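PDB 3RD6: Mll3558 protein from Mesorhizobium loti, which is of unknown function but belongs to the AHA1 family, whose Bet v 1-like fold suggests a hydrophobic ligand pocket or a partner-binding role. Local coordinates for residues Y89-T103 and E120-R134. Residues are numbered along the deposited sequence; the frame is centred on the assembly and turned at random.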
loop_
_atom_site.group_PDB
_atom_site.type_symbol
_atom_site.label_atom_id
_atom_site.label_comp_id
_atom_site.label_asym_id
_atom_site.label_seq_id
_atom_site.Cartn_x
_atom_site.Cartn_y
_atom_site.Cartn_z
ATOM N N TYR A 89 0.447 -2.127 3.994
ATOM C CA TYR A 89 0.215 -3.165 4.981
ATOM C C TYR A 89 -1.253 -3.426 5.108
ATOM O O TYR A 89 -2.066 -2.625 4.688
ATOM C CB TYR A 89 0.811 -2.785 6.347
ATOM C CG TYR A 89 0.010 -1.802 7.162
ATOM C CD1 TYR A 89 -0.968 -2.244 8.047
ATOM C CD2 TYR A 89 0.233 -0.432 7.057
ATOM C CE1 TYR A 89 -1.702 -1.343 8.810
ATOM C CE2 TYR A 89 -0.496 0.471 7.817
ATOM C CZ TYR A 89 -1.464 0.010 8.689
ATOM O OH TYR A 89 -2.214 0.876 9.448
ATOM N N ARG A 90 -1.584 -4.587 5.647
ATOM C CA ARG A 90 -2.971 -4.961 5.864
ATOM C C ARG A 90 -3.055 -5.476 7.291
ATOM O O ARG A 90 -2.125 -6.097 7.805
ATOM C CB ARG A 90 -3.420 -6.039 4.884
ATOM C CG ARG A 90 -2.650 -7.334 4.972
ATOM C CD ARG A 90 -3.252 -8.341 4.012
ATOM N NE ARG A 90 -2.466 -9.558 3.868
ATOM C CZ ARG A 90 -1.227 -9.607 3.414
ATOM N NH1 ARG A 90 -0.603 -8.503 3.052
ATOM N NH2 ARG A 90 -0.623 -10.771 3.319
ATOM N N MET A 91 -4.171 -5.188 7.936
ATOM C CA MET A 91 -4.372 -5.595 9.306
ATOM C C MET A 91 -5.632 -6.429 9.409
ATOM O O MET A 91 -6.597 -6.227 8.656
ATOM C CB MET A 91 -4.491 -4.353 10.189
ATOM C CG MET A 91 -4.184 -4.580 11.645
ATOM S SD MET A 91 -4.491 -3.126 12.596
ATOM C CE MET A 91 -3.040 -2.204 12.227
ATOM N N ALA A 92 -5.608 -7.376 10.339
ATOM C CA ALA A 92 -6.741 -8.247 10.581
ATOM C C ALA A 92 -6.744 -8.681 12.032
ATOM O O ALA A 92 -5.701 -8.744 12.682
ATOM C CB ALA A 92 -6.650 -9.465 9.695
ATOM N N ILE A 93 -7.933 -8.950 12.548
ATOM C CA ILE A 93 -8.093 -9.444 13.910
ATOM C C ILE A 93 -8.964 -10.685 13.722
ATOM O O ILE A 93 -10.114 -10.582 13.287
ATOM C CB ILE A 93 -8.765 -8.384 14.861
ATOM C CG1 ILE A 93 -8.886 -8.974 16.268
ATOM C CG2 ILE A 93 -10.117 -7.945 14.313
ATOM C CD1 ILE A 93 -9.348 -8.004 17.304
ATOM N N GLY A 94 -8.390 -11.852 14.014
ATOM C CA GLY A 94 -9.107 -13.093 13.817
ATOM C C GLY A 94 -9.080 -13.331 12.316
ATOM O O GLY A 94 -8.037 -13.130 11.693
ATOM N N PRO A 95 -10.190 -13.776 11.703
ATOM C CA PRO A 95 -10.197 -14.008 10.259
ATOM C C PRO A 95 -10.787 -12.822 9.487
ATOM O O PRO A 95 -10.754 -12.785 8.254
ATOM C CB PRO A 95 -11.058 -15.255 10.139
ATOM C CG PRO A 95 -12.134 -14.940 11.112
ATOM C CD PRO A 95 -11.371 -14.406 12.319
ATOM N N GLN A 96 -11.342 -11.864 10.225
ATOM C CA GLN A 96 -11.945 -10.679 9.617
ATOM C C GLN A 96 -10.888 -9.652 9.261
ATOM O O GLN A 96 -10.238 -9.103 10.142
ATOM C CB GLN A 96 -12.953 -10.017 10.572
ATOM C CG GLN A 96 -13.961 -10.979 11.193
ATOM C CD GLN A 96 -14.992 -11.510 10.209
ATOM O OE1 GLN A 96 -15.466 -12.639 10.339
ATOM N NE2 GLN A 96 -15.355 -10.692 9.232
ATOM N N PRO A 97 -10.672 -9.404 7.958
ATOM C CA PRO A 97 -9.681 -8.420 7.498
ATOM C C PRO A 97 -10.266 -7.024 7.617
ATOM O O PRO A 97 -11.179 -6.663 6.883
ATOM C CB PRO A 97 -9.429 -8.838 6.054
ATOM C CG PRO A 97 -10.743 -9.382 5.637
ATOM C CD PRO A 97 -11.158 -10.215 6.827
ATOM N N MET A 98 -9.733 -6.245 8.550
ATOM C CA MET A 98 -10.236 -4.911 8.787
ATOM C C MET A 98 -9.747 -3.777 7.891
ATOM O O MET A 98 -10.429 -2.758 7.777
ATOM C CB MET A 98 -10.045 -4.524 10.263
ATOM C CG MET A 98 -8.733 -4.919 10.894
ATOM S SD MET A 98 -8.774 -4.682 12.692
ATOM C CE MET A 98 -8.645 -2.964 12.821
ATOM N N SER A 99 -8.598 -3.933 7.231
ATOM C CA SER A 99 -8.101 -2.858 6.370
ATOM C C SER A 99 -6.768 -3.094 5.690
ATOM O O SER A 99 -6.016 -3.974 6.074
ATOM C CB SER A 99 -7.957 -1.600 7.193
ATOM O OG SER A 99 -6.860 -1.752 8.083
ATOM N N ALA A 100 -6.488 -2.255 4.691
ATOM C CA ALA A 100 -5.233 -2.257 3.930
ATOM C C ALA A 100 -4.897 -0.796 3.721
ATOM O O ALA A 100 -5.770 0.009 3.445
ATOM C CB ALA A 100 -5.401 -2.944 2.592
ATOM N N SER A 101 -3.639 -0.437 3.876
ATOM C CA SER A 101 -3.266 0.947 3.696
ATOM C C SER A 101 -1.830 1.118 3.247
ATOM O O SER A 101 -1.076 0.164 3.114
ATOM C CB SER A 101 -3.536 1.754 4.985
ATOM O OG SER A 101 -3.475 0.964 6.139
ATOM N N LEU A 102 -1.477 2.360 2.981
ATOM C CA LEU A 102 -0.145 2.699 2.561
ATOM C C LEU A 102 0.378 3.714 3.572
ATOM O O LEU A 102 -0.316 4.659 3.944
ATOM C CB LEU A 102 -0.177 3.312 1.162
ATOM C CG LEU A 102 1.189 3.554 0.526
ATOM C CD1 LEU A 102 1.885 2.200 0.343
ATOM C CD2 LEU A 102 1.061 4.287 -0.797
ATOM N N THR A 103 1.600 3.488 4.031
ATOM C CA THR A 103 2.236 4.378 4.968
ATOM C C THR A 103 3.441 5.024 4.341
ATOM O O THR A 103 4.170 4.412 3.573
ATOM C CB THR A 103 2.697 3.654 6.208
ATOM O OG1 THR A 103 1.548 3.213 6.936
ATOM C CG2 THR A 103 3.520 4.574 7.090
ATOM N N GLU A 120 -0.810 8.346 6.425
ATOM C CA GLU A 120 -1.426 7.040 6.180
ATOM C C GLU A 120 -2.696 7.044 5.318
ATOM O O GLU A 120 -3.760 7.498 5.749
ATOM C CB GLU A 120 -1.703 6.324 7.511
ATOM C CG GLU A 120 -1.074 4.940 7.539
ATOM C CD GLU A 120 -1.170 4.245 8.880
ATOM O OE1 GLU A 120 -2.269 3.786 9.230
ATOM O OE2 GLU A 120 -0.139 4.161 9.588
ATOM N N GLN A 121 -2.569 6.536 4.093
ATOM C CA GLN A 121 -3.698 6.455 3.177
ATOM C C GLN A 121 -4.259 5.065 3.354
ATOM O O GLN A 121 -3.639 4.089 2.958
ATOM C CB GLN A 121 -3.224 6.674 1.741
ATOM C CG GLN A 121 -2.668 8.056 1.504
ATOM C CD GLN A 121 -1.834 8.154 0.253
ATOM O OE1 GLN A 121 -0.707 7.661 0.201
ATOM N NE2 GLN A 121 -2.382 8.793 -0.769
ATOM N N GLY A 122 -5.425 4.977 3.973
ATOM C CA GLY A 122 -5.999 3.673 4.205
ATOM C C GLY A 122 -7.333 3.353 3.578
ATOM O O GLY A 122 -8.086 4.213 3.131
ATOM N N ALA A 123 -7.608 2.064 3.550
ATOM C CA ALA A 123 -8.847 1.533 3.027
ATOM C C ALA A 123 -9.389 0.618 4.133
ATOM O O ALA A 123 -8.830 -0.450 4.394
ATOM C CB ALA A 123 -8.569 0.741 1.741
ATOM N N PHE A 124 -10.466 1.049 4.785
ATOM C CA PHE A 124 -11.062 0.278 5.874
ATOM C C PHE A 124 -12.230 -0.538 5.351
ATOM O O PHE A 124 -13.131 -0.012 4.695
ATOM C CB PHE A 124 -11.460 1.225 7.015
ATOM C CG PHE A 124 -10.358 2.184 7.389
ATOM C CD1 PHE A 124 -10.145 3.339 6.637
ATOM C CD2 PHE A 124 -9.461 1.880 8.420
ATOM C CE1 PHE A 124 -9.059 4.171 6.899
ATOM C CE2 PHE A 124 -8.370 2.713 8.684
ATOM C CZ PHE A 124 -8.171 3.862 7.915
ATOM N N PHE A 125 -12.206 -1.828 5.676
ATOM C CA PHE A 125 -13.187 -2.778 5.183
ATOM C C PHE A 125 -14.483 -3.078 5.895
ATOM O O PHE A 125 -14.556 -3.196 7.113
ATOM C CB PHE A 125 -12.482 -4.106 4.877
ATOM C CG PHE A 125 -11.301 -3.954 3.957
ATOM C CD1 PHE A 125 -11.417 -3.242 2.768
ATOM C CD2 PHE A 125 -10.069 -4.485 4.293
ATOM C CE1 PHE A 125 -10.325 -3.067 1.942
ATOM C CE2 PHE A 125 -8.970 -4.310 3.464
ATOM C CZ PHE A 125 -9.100 -3.600 2.290
ATOM N N ASP A 126 -15.500 -3.218 5.052
ATOM C CA ASP A 126 -16.863 -3.560 5.408
ATOM C C ASP A 126 -17.360 -3.097 6.758
ATOM O O ASP A 126 -17.155 -3.760 7.775
ATOM C CB ASP A 126 -17.042 -5.073 5.248
ATOM C CG ASP A 126 -16.710 -5.540 3.839
ATOM O OD1 ASP A 126 -17.105 -4.834 2.885
ATOM O OD2 ASP A 126 -16.061 -6.597 3.674
ATOM N N GLY A 127 -18.044 -1.956 6.739
ATOM C CA GLY A 127 -18.592 -1.375 7.949
ATOM C C GLY A 127 -17.505 -0.726 8.773
ATOM O O GLY A 127 -17.532 0.477 9.033
ATOM N N VAL A 128 -16.540 -1.543 9.174
ATOM C CA VAL A 128 -15.423 -1.098 9.987
ATOM C C VAL A 128 -14.812 0.240 9.577
ATOM O O VAL A 128 -14.400 0.430 8.438
ATOM C CB VAL A 128 -14.304 -2.180 10.001
ATOM C CG1 VAL A 128 -13.044 -1.644 10.670
ATOM C CG2 VAL A 128 -14.798 -3.407 10.735
ATOM N N ASP A 129 -14.783 1.172 10.524
ATOM C CA ASP A 129 -14.165 2.475 10.305
ATOM C C ASP A 129 -13.205 2.652 11.464
ATOM O O ASP A 129 -13.540 3.246 12.487
ATOM C CB ASP A 129 -15.183 3.621 10.305
ATOM C CG ASP A 129 -14.541 4.969 9.948
ATOM O OD1 ASP A 129 -13.566 5.367 10.623
ATOM O OD2 ASP A 129 -15.004 5.628 8.991
ATOM N N SER A 130 -12.007 2.109 11.299
ATOM C CA SER A 130 -10.982 2.184 12.320
ATOM C C SER A 130 -10.033 3.346 12.085
ATOM O O SER A 130 -9.069 3.518 12.825
ATOM C CB SER A 130 -10.201 0.859 12.363
ATOM O OG SER A 130 -9.811 0.442 11.062
ATOM N N ALA A 131 -10.305 4.153 11.065
ATOM C CA ALA A 131 -9.436 5.285 10.752
ATOM C C ALA A 131 -9.159 6.099 12.010
ATOM O O ALA A 131 -8.009 6.390 12.343
ATOM C CB ALA A 131 -10.091 6.158 9.692
ATOM N N LYS A 132 -10.233 6.430 12.717
ATOM C CA LYS A 132 -10.166 7.222 13.935
ATOM C C LYS A 132 -9.288 6.544 14.973
ATOM O O LYS A 132 -8.314 7.146 15.464
ATOM C CB LYS A 132 -11.578 7.432 14.482
ATOM C CG LYS A 132 -12.522 8.163 13.512
ATOM C CD LYS A 132 -12.552 7.509 12.126
ATOM C CE LYS A 132 -13.549 8.175 11.179
ATOM N NZ LYS A 132 -13.366 9.649 11.082
ATOM N N GLY A 133 -9.632 5.291 15.291
ATOM C CA GLY A 133 -8.867 4.518 16.256
ATOM C C GLY A 133 -7.419 4.259 15.854
ATOM O O GLY A 133 -6.532 4.180 16.712
ATOM N N ARG A 134 -7.172 4.136 14.549
ATOM C CA ARG A 134 -5.830 3.883 14.052
ATOM C C ARG A 134 -4.960 5.131 14.138
ATOM O O ARG A 134 -3.775 5.029 14.465
ATOM C CB ARG A 134 -5.860 3.366 12.612
ATOM C CG ARG A 134 -4.582 2.633 12.222
ATOM C CD ARG A 134 -4.563 2.213 10.755
ATOM N NE ARG A 134 -5.652 1.311 10.388
ATOM C CZ ARG A 134 -5.901 0.149 10.978
ATOM N NH1 ARG A 134 -5.141 -0.261 11.974
ATOM N NH2 ARG A 134 -6.912 -0.604 10.570
HETATM O O HOH W 1 0.938 6.829 2.241
#
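The Tyr89 hydroxyl donates a hydrogen bond to Glu120, OH to OE1 2.9 Å, reaching that oxygen from above the carboxylate plane, with ring and carboxylate turned 84° apart. OE2 of the same carboxylate receives a weak bond from Thr103 OG1 and another from Tyr118, so the hydroxyls of Tyr89 and Tyr118 chiefly hold this buried acid. A leucine in place of Glu120 would probably leave the Tyr89 and Thr103 hydroxyls without their shared acceptor. Between strands 96-103 and 120-125, antiparallel pairing runs through paired bonds of Ala100 with Ala123 and Leu102 with Gln121. Beyond them, Phe125 N approaches Met98 O from above the carbonyl plane, at 2.9 Å, where Met98 and Ser99 form a classic beta bulge opposite Met91. Arg134 leaves the helix with CG anti to its N (chi1 -160°) and bends at chi3, bringing its guanidinium against the ends of Met91 and Met98: NH1 makes a weak bond to Met91 SD, and Met98 CE lies 3.7 Å from NH2. On the other face, Phe125 lays CZ 3.8 Å from Ala100 CB. Gly122 and Ser101 form a non-hydrogen-bonded pair. Gln121 NE2 bonds Gly122 O of the second subunit, which packs on the face of Ala100, Gln121 and Phe125, whereas helix 131-148 begins over the Phe124 ring, on the face that carries Ser99 and Glu120; strands 5-16 and 70-80 flank the hairpins in the sheet.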